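Long-range contacts in fiber (Human adenovirus 35, PDB 2QLK), which attaches the virus to host cells through its trimeric fibre head (knob) domain, the part in this structure, which carries binding sites for the receptor CD46: residues I82-Y87 against E98-I103; C147-S152 against S190-I195; S163-S168 against A178-W183. All blocks are in the same frame, centred on the assembly; numbering follows the deposited sequence.

Contact 1 of 3, residues I82-Y87 against E98-I103; sequences IQLRLY and ESDLKI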
# COMPACT_ATOMS: atom_id res chain seq x y z
N ILE A 82 4.02 -12.47 16.78
CA ILE A 82 4.68 -13.42 15.91
C ILE A 82 5.80 -12.63 15.27
O ILE A 82 5.59 -11.51 14.81
CB ILE A 82 3.72 -13.91 14.86
CG1 ILE A 82 2.61 -14.72 15.55
CG2 ILE A 82 4.50 -14.67 13.77
CD1 ILE A 82 1.50 -15.18 14.63
N GLN A 83 6.98 -13.22 15.27
CA GLN A 83 8.14 -12.57 14.68
C GLN A 83 8.85 -13.53 13.74
O GLN A 83 9.01 -14.71 14.03
CB GLN A 83 9.12 -12.14 15.77
CG GLN A 83 10.28 -11.31 15.23
CD GLN A 83 11.29 -10.96 16.30
OE1 GLN A 83 12.14 -11.78 16.67
NE2 GLN A 83 11.21 -9.73 16.82
N LEU A 84 9.27 -13.02 12.59
CA LEU A 84 9.96 -13.86 11.62
C LEU A 84 11.15 -13.06 11.16
O LEU A 84 10.99 -11.97 10.59
CB LEU A 84 9.03 -14.19 10.45
CG LEU A 84 8.39 -15.58 10.21
CD1 LEU A 84 8.65 -16.57 11.36
CD2 LEU A 84 6.91 -15.39 9.96
N ARG A 85 12.35 -13.58 11.40
CA ARG A 85 13.57 -12.89 10.99
C ARG A 85 14.26 -13.54 9.80
O ARG A 85 14.48 -14.76 9.77
CB ARG A 85 14.56 -12.86 12.14
CG ARG A 85 14.03 -12.27 13.44
CD ARG A 85 14.92 -12.74 14.59
NE ARG A 85 14.98 -14.20 14.61
CZ ARG A 85 15.98 -14.92 15.12
NH1 ARG A 85 17.04 -14.31 15.66
NH2 ARG A 85 15.94 -16.25 15.07
N LEU A 86 14.59 -12.72 8.80
CA LEU A 86 15.29 -13.20 7.64
C LEU A 86 16.67 -12.55 7.64
O LEU A 86 16.78 -11.34 7.73
CB LEU A 86 14.56 -12.82 6.35
CG LEU A 86 13.09 -13.17 6.15
CD1 LEU A 86 12.84 -13.44 4.66
CD2 LEU A 86 12.71 -14.36 6.95
N TYR A 87 17.72 -13.36 7.55
CA TYR A 87 19.08 -12.81 7.51
C TYR A 87 19.68 -13.24 6.18
O TYR A 87 19.55 -14.40 5.77
CB TYR A 87 19.91 -13.32 8.68
CG TYR A 87 19.39 -12.92 10.05
CD1 TYR A 87 19.37 -11.59 10.46
CD2 TYR A 87 18.93 -13.89 10.95
CE1 TYR A 87 18.90 -11.23 11.74
CE2 TYR A 87 18.47 -13.55 12.23
CZ TYR A 87 18.46 -12.22 12.62
OH TYR A 87 18.03 -11.87 13.89
N GLU A 98 20.20 -19.33 10.64
CA GLU A 98 20.00 -18.23 11.59
C GLU A 98 18.63 -17.57 11.47
O GLU A 98 18.15 -16.94 12.41
CB GLU A 98 21.08 -17.16 11.38
CG GLU A 98 22.50 -17.66 11.63
CD GLU A 98 23.56 -16.87 10.88
OE1 GLU A 98 23.63 -15.63 11.07
OE2 GLU A 98 24.32 -17.49 10.11
N SER A 99 18.02 -17.71 10.31
CA SER A 99 16.69 -17.13 10.05
C SER A 99 15.55 -18.04 10.49
O SER A 99 15.72 -19.25 10.62
CB SER A 99 16.54 -16.87 8.55
OG SER A 99 17.58 -16.03 8.06
N ASP A 100 14.38 -17.44 10.73
CA ASP A 100 13.18 -18.18 11.09
C ASP A 100 12.58 -18.82 9.83
O ASP A 100 11.83 -19.78 9.93
CB ASP A 100 12.16 -17.26 11.77
CG ASP A 100 12.67 -16.73 13.09
OD1 ASP A 100 13.23 -17.52 13.88
OD2 ASP A 100 12.50 -15.52 13.35
N LEU A 101 12.90 -18.26 8.65
CA LEU A 101 12.45 -18.84 7.37
C LEU A 101 13.54 -19.89 7.03
O LEU A 101 14.70 -19.54 6.87
CB LEU A 101 12.41 -17.78 6.26
CG LEU A 101 12.13 -18.30 4.84
CD1 LEU A 101 10.81 -19.06 4.83
CD2 LEU A 101 12.05 -17.12 3.84
N LYS A 102 13.15 -21.16 6.91
CA LYS A 102 14.12 -22.25 6.69
C LYS A 102 14.35 -22.78 5.28
O LYS A 102 15.13 -23.73 5.08
CB LYS A 102 13.73 -23.42 7.58
CG LYS A 102 13.63 -23.07 9.05
CD LYS A 102 14.92 -22.50 9.59
CE LYS A 102 14.86 -22.30 11.10
NZ LYS A 102 16.18 -21.82 11.63
N ILE A 103 13.67 -22.20 4.30
CA ILE A 103 13.80 -22.63 2.92
C ILE A 103 14.20 -21.39 2.14
O ILE A 103 13.58 -20.34 2.28
CB ILE A 103 12.45 -23.19 2.41
CG1 ILE A 103 12.14 -24.49 3.16
CG2 ILE A 103 12.49 -23.40 0.93
CD1 ILE A 103 10.70 -24.91 3.17
O HOH W 1 12.44 -15.03 15.91
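Asp100 and Arg85 bury the most surface here and join a loop to the strand it packs against. Asp100 OD2 accepts the backbone N of Arg85 on its anti side at 2.8 Å, and NE reaches the same oxygen from the same face of the carboxylate. The Arg85 chain bends at chi3 (-55°), presenting the guanidinium side-on: NE meets OD2 of Asp100 at 3.1 Å and NH2 meets OD1 at 3.2 Å, both nearly straight. The carboxylate sits at the edge of the guanidinium, in its plane, yet the two planes are turned 39° apart, and NE and NH2 meet the oxygens from above the carboxylate plane. In return, Asp100 N donates to Arg85 O at 2.8 Å. Tyr87 CE2 lies over one face of the guanidinium, offset toward the rim, and Glu98 O lies at the edge of the Tyr87 ring.

One residue earlier, Ser99 is small enough to come close to the strand. Its OG accepts Tyr87 N at 2.7 Å and is also bonded to Leu95 O. Beneath the polar layer, Leu86 CD2 meets Leu101 CB at 3.5 Å.

A carboxylate holding a backbone N-H, an arginine and a water that donates to OD2 probably stays ionised. The salt bridge thus ties loop 98-103 to the strand's partly exposed side, with leucines filling the buried side.

Contact 2 of 3, residues C147-S152 against S190-I195; sequences CYYMTS and SPESNI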
# COMPACT_ATOMS: atom_id res chain seq x y z
N CYS A 147 -2.68 -5.09 9.04
CA CYS A 147 -3.25 -6.09 8.17
C CYS A 147 -4.28 -6.75 9.08
O CYS A 147 -4.44 -6.35 10.25
CB CYS A 147 -2.23 -7.09 7.61
SG CYS A 147 -1.32 -8.02 8.78
N TYR A 148 -4.98 -7.75 8.57
CA TYR A 148 -6.06 -8.34 9.33
C TYR A 148 -6.16 -9.83 9.46
O TYR A 148 -5.64 -10.60 8.66
CB TYR A 148 -7.41 -7.84 8.77
CG TYR A 148 -7.51 -6.35 8.62
CD1 TYR A 148 -6.83 -5.68 7.59
CD2 TYR A 148 -8.20 -5.59 9.57
CE1 TYR A 148 -6.82 -4.30 7.52
CE2 TYR A 148 -8.19 -4.21 9.52
CZ TYR A 148 -7.51 -3.57 8.49
OH TYR A 148 -7.48 -2.20 8.44
N TYR A 149 -6.88 -10.24 10.50
CA TYR A 149 -7.17 -11.64 10.75
C TYR A 149 -8.70 -11.74 10.68
O TYR A 149 -9.42 -10.97 11.32
CB TYR A 149 -6.73 -12.07 12.15
CG TYR A 149 -7.15 -13.49 12.44
CD1 TYR A 149 -6.62 -14.54 11.70
CD2 TYR A 149 -8.13 -13.78 13.40
CE1 TYR A 149 -7.04 -15.85 11.90
CE2 TYR A 149 -8.56 -15.11 13.62
CZ TYR A 149 -8.01 -16.13 12.85
OH TYR A 149 -8.37 -17.46 13.04
N MET A 150 -9.17 -12.71 9.90
CA MET A 150 -10.59 -12.99 9.72
C MET A 150 -10.93 -14.20 10.62
O MET A 150 -10.37 -15.29 10.46
CB MET A 150 -10.84 -13.31 8.24
CG MET A 150 -12.27 -13.54 7.82
SD MET A 150 -12.40 -13.46 6.00
CE MET A 150 -13.24 -11.93 5.84
N THR A 151 -11.83 -14.01 11.58
CA THR A 151 -12.19 -15.11 12.50
C THR A 151 -12.90 -16.22 11.75
O THR A 151 -13.60 -15.98 10.77
CB THR A 151 -13.10 -14.65 13.64
OG1 THR A 151 -14.44 -14.52 13.17
CG2 THR A 151 -12.62 -13.31 14.16
N SER A 152 -12.72 -17.43 12.25
CA SER A 152 -13.27 -18.63 11.67
C SER A 152 -14.77 -18.79 11.87
O SER A 152 -15.40 -19.55 11.15
CB SER A 152 -12.57 -19.84 12.27
OG SER A 152 -12.88 -19.93 13.65
N SER A 190 -10.72 -12.23 22.70
CA SER A 190 -9.95 -13.18 21.92
C SER A 190 -10.67 -13.45 20.61
O SER A 190 -11.87 -13.70 20.58
CB SER A 190 -9.75 -14.48 22.70
OG SER A 190 -10.99 -15.10 22.97
N PRO A 191 -9.93 -13.38 19.48
CA PRO A 191 -10.63 -13.64 18.22
C PRO A 191 -11.19 -15.06 18.06
O PRO A 191 -12.20 -15.25 17.39
CB PRO A 191 -9.59 -13.27 17.15
CG PRO A 191 -8.29 -13.32 17.85
CD PRO A 191 -8.58 -12.85 19.25
N GLU A 192 -10.55 -16.05 18.68
CA GLU A 192 -11.04 -17.42 18.57
C GLU A 192 -11.17 -18.10 19.93
O GLU A 192 -10.46 -17.77 20.87
CB GLU A 192 -10.12 -18.26 17.69
CG GLU A 192 -9.91 -17.71 16.29
CD GLU A 192 -10.90 -18.26 15.27
OE1 GLU A 192 -11.78 -19.07 15.65
OE2 GLU A 192 -10.78 -17.87 14.09
N SER A 193 -12.08 -19.07 20.01
CA SER A 193 -12.30 -19.83 21.24
C SER A 193 -11.53 -21.14 21.15
O SER A 193 -11.26 -21.78 22.16
CB SER A 193 -13.78 -20.11 21.43
OG SER A 193 -14.31 -20.75 20.28
N ASN A 194 -11.17 -21.55 19.94
CA ASN A 194 -10.43 -22.78 19.76
C ASN A 194 -9.61 -22.80 18.47
O ASN A 194 -9.69 -21.88 17.66
CB ASN A 194 -11.37 -23.99 19.78
CG ASN A 194 -10.63 -25.29 20.08
OD1 ASN A 194 -11.20 -26.38 19.98
ND2 ASN A 194 -9.37 -25.17 20.47
N ILE A 195 -8.82 -23.86 18.31
CA ILE A 195 -7.97 -24.02 17.15
C ILE A 195 -8.67 -23.60 15.87
O ILE A 195 -9.83 -23.97 15.63
CB ILE A 195 -7.52 -25.48 16.99
CG1 ILE A 195 -6.93 -25.98 18.31
CG2 ILE A 195 -6.48 -25.58 15.90
CD1 ILE A 195 -5.79 -25.13 18.85
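Glu192 reaches from its loop to the end of strand 142-150, and its carboxylate gathers Tyr149 and Ser152 around itself. Its side chain does not run straight out: a bend at chi2 (-92°) folds the carboxylate over toward the strand end. There OE2 accepts two bonds, from Tyr149 OH at 2.7 Å and from Ser152 N at 2.7 Å. The donors come from opposite faces of the carboxylate plane, the phenol on the anti side and the amide on the syn side, so that neither crowds the other. The other oxygen, OE1, is modelled only 2.4 Å from Ser152 OG, a separation too short to be taken literally. Glutamate suits the place because its longer chain brings a buried carboxylate to a phenol and a backbone amide at the strand end.

Tyr149 leaves the strand toward the loop, CG lying trans to the amide nitrogen (chi1 175°), which carries OH out to the carboxylate. Ring and carboxylate planes stand 66° apart, and OE2 lies near the ring plane, at its edge. Rigid Pro191 adds the apolar part, its CB meeting Tyr149 CD2 at 4.1 Å, the two side chains crossing at about a right angle. Thr151 CG2 rests 3.8 Å from Pro191 O, while its OG1 turns to Asp154 and Ser156.

Around this, Phe75 packs edge-to-face on the Tyr149 ring and also touches Pro191. Pro191 further lies on Phe158 of strand 157-166 and Leu185 of strand 177-186, so the loop packs against three strands of the four-stranded sheet. Along strand 142-150, one of the two outermost strands of that sheet within the chain, Tyr148 and Met150 meet His144 of a second subunit.

Contact 3 of 3, residues S163-S168 against A178-W183; sequences SIMLNS and AIQFEW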
# COMPACT_ATOMS: atom_id res chain seq x y z
N SER A 163 4.94 -4.71 11.59
CA SER A 163 6.15 -3.94 11.49
C SER A 163 7.20 -4.70 10.73
O SER A 163 7.38 -5.91 10.91
CB SER A 163 6.71 -3.62 12.88
OG SER A 163 5.96 -2.61 13.51
N ILE A 164 7.89 -4.00 9.85
CA ILE A 164 8.96 -4.63 9.11
C ILE A 164 10.20 -3.83 9.43
O ILE A 164 10.22 -2.62 9.30
CB ILE A 164 8.69 -4.59 7.61
CG1 ILE A 164 7.34 -5.27 7.33
CG2 ILE A 164 9.87 -5.23 6.87
CD1 ILE A 164 7.00 -5.39 5.85
N MET A 165 11.22 -4.52 9.92
CA MET A 165 12.46 -3.84 10.26
C MET A 165 13.52 -4.24 9.27
O MET A 165 13.76 -5.44 9.04
CB MET A 165 12.89 -4.20 11.68
CG MET A 165 14.07 -3.39 12.18
SD MET A 165 14.68 -3.96 13.78
CE MET A 165 16.27 -4.73 13.28
N LEU A 166 14.15 -3.24 8.66
CA LEU A 166 15.17 -3.51 7.65
C LEU A 166 16.58 -3.41 8.21
O LEU A 166 16.92 -2.43 8.87
CB LEU A 166 14.99 -2.56 6.46
CG LEU A 166 13.57 -2.58 5.86
CD1 LEU A 166 13.39 -1.34 5.00
CD2 LEU A 166 13.30 -3.88 5.07
N ASN A 167 17.40 -4.43 7.95
CA ASN A 167 18.79 -4.44 8.42
C ASN A 167 18.86 -4.07 9.91
O ASN A 167 18.31 -4.77 10.75
CB ASN A 167 19.64 -3.48 7.56
CG ASN A 167 19.65 -3.87 6.09
OD1 ASN A 167 19.44 -5.04 5.74
ND2 ASN A 167 19.89 -2.90 5.22
N SER A 168 19.54 -2.98 10.24
CA SER A 168 19.63 -2.55 11.65
C SER A 168 20.38 -3.49 12.62
O SER A 168 21.46 -3.14 13.11
CB SER A 168 18.23 -2.29 12.21
OG SER A 168 18.28 -2.10 13.62
N ALA A 178 19.16 -7.83 6.50
CA ALA A 178 18.15 -8.41 7.38
C ALA A 178 16.76 -7.81 7.12
O ALA A 178 16.63 -6.62 6.83
CB ALA A 178 18.54 -8.21 8.85
N ILE A 179 15.75 -8.66 7.21
CA ILE A 179 14.35 -8.28 7.05
C ILE A 179 13.65 -9.06 8.14
O ILE A 179 13.70 -10.30 8.17
CB ILE A 179 13.79 -8.73 5.70
CG1 ILE A 179 14.57 -8.06 4.56
CG2 ILE A 179 12.29 -8.38 5.62
CD1 ILE A 179 13.99 -8.35 3.18
N GLN A 180 13.03 -8.32 9.06
CA GLN A 180 12.30 -8.90 10.17
C GLN A 180 10.83 -8.50 10.10
O GLN A 180 10.52 -7.32 9.98
CB GLN A 180 12.85 -8.42 11.51
CG GLN A 180 12.19 -9.10 12.69
CD GLN A 180 12.72 -8.61 14.04
OE1 GLN A 180 12.28 -7.58 14.56
NE2 GLN A 180 13.66 -9.34 14.60
N PHE A 181 9.93 -9.49 10.18
CA PHE A 181 8.49 -9.21 10.12
C PHE A 181 7.94 -9.46 11.49
O PHE A 181 8.31 -10.44 12.15
CB PHE A 181 7.79 -10.19 9.15
CG PHE A 181 8.18 -10.03 7.71
CD1 PHE A 181 7.60 -9.03 6.91
CD2 PHE A 181 9.14 -10.86 7.15
CE1 PHE A 181 8.00 -8.85 5.57
CE2 PHE A 181 9.54 -10.70 5.81
CZ PHE A 181 8.98 -9.69 5.02
N GLU A 182 7.05 -8.59 11.95
CA GLU A 182 6.42 -8.83 13.22
C GLU A 182 4.94 -8.45 13.19
O GLU A 182 4.59 -7.35 12.77
CB GLU A 182 7.16 -8.07 14.33
CG GLU A 182 6.62 -8.41 15.70
CD GLU A 182 7.56 -7.96 16.81
OE1 GLU A 182 8.63 -8.59 16.98
OE2 GLU A 182 7.21 -6.97 17.51
N TRP A 183 4.07 -9.38 13.59
CA TRP A 183 2.63 -9.15 13.65
C TRP A 183 2.24 -9.14 15.13
O TRP A 183 2.68 -9.99 15.90
CB TRP A 183 1.84 -10.26 12.98
CG TRP A 183 1.99 -10.34 11.50
CD1 TRP A 183 1.16 -9.82 10.57
CD2 TRP A 183 3.04 -11.01 10.79
NE1 TRP A 183 1.60 -10.14 9.29
CE2 TRP A 183 2.76 -10.87 9.40
CE3 TRP A 183 4.18 -11.72 11.19
CZ2 TRP A 183 3.58 -11.42 8.41
CZ3 TRP A 183 5.00 -12.27 10.20
CH2 TRP A 183 4.69 -12.11 8.82
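Ile164 and Phe181 sit side by side across a beta hairpin whose antiparallel strands, 157-166 and 177-186, are neighbours in the four-stranded sheet of the knob. They form a non-hydrogen-bonded pair and point the same way, Ile164 CD1 reaching Phe181 CE1 at 3.6 Å. The isoleucine meets the ring obliquely, its CG1 and CD1 both lying along the Phe181 CD1-CE1 side. With Ile164 CG1 opposite the carbonyl carbon (chi1 -57°), CD1 is sent to the ring while CG2 is left for Ile179 CG2, 4.2 Å away. Leu166 with Ile179 forms the next pair. Branched and aromatic side chains suit this face because it is buried against Phe203, Phe205 and Tyr207 of strand 203-208.

The other face carries partly exposed Ser163, Gln180 and Glu182, together with buried Met165. Here the hydrogen-bonded pairs fall: Met165 N gives to Gln180 O at 2.9 Å, and Gln180 N to Met165 O at 3.0 Å. Glu182 turns its carboxylate to Gln83 of the next strand.

Beyond Leu166 the strand leaves its regular course. Asn167 N still donates to Ala178 O, but the side chain replaces the backbone acceptor: Ala178 N donates to Asn167 OD1 at 2.9 Å, with an N-H...O angle of 162°.

In the fold
All three contacts involve the same four-stranded sheet, at different depths. Contact 3 lies in its interior, where backbone pairing and apolar packing dominate. Contact 1 is about 10 Å from it, centre to centre, and joins it directly: strand 79-88 pairs with strand 177-186, Leu84 O with Phe181 N and Leu86 N with Ile179 O. It adds a partly exposed loop, held by a salt bridge. Contact 2 lies about 24 Å from each of the others, centre to centre, at the opposite outermost strand, and uses a buried carboxylate with neutral donors. It touches contact 3 through Cys147 on Trp183 and encloses it along the chain.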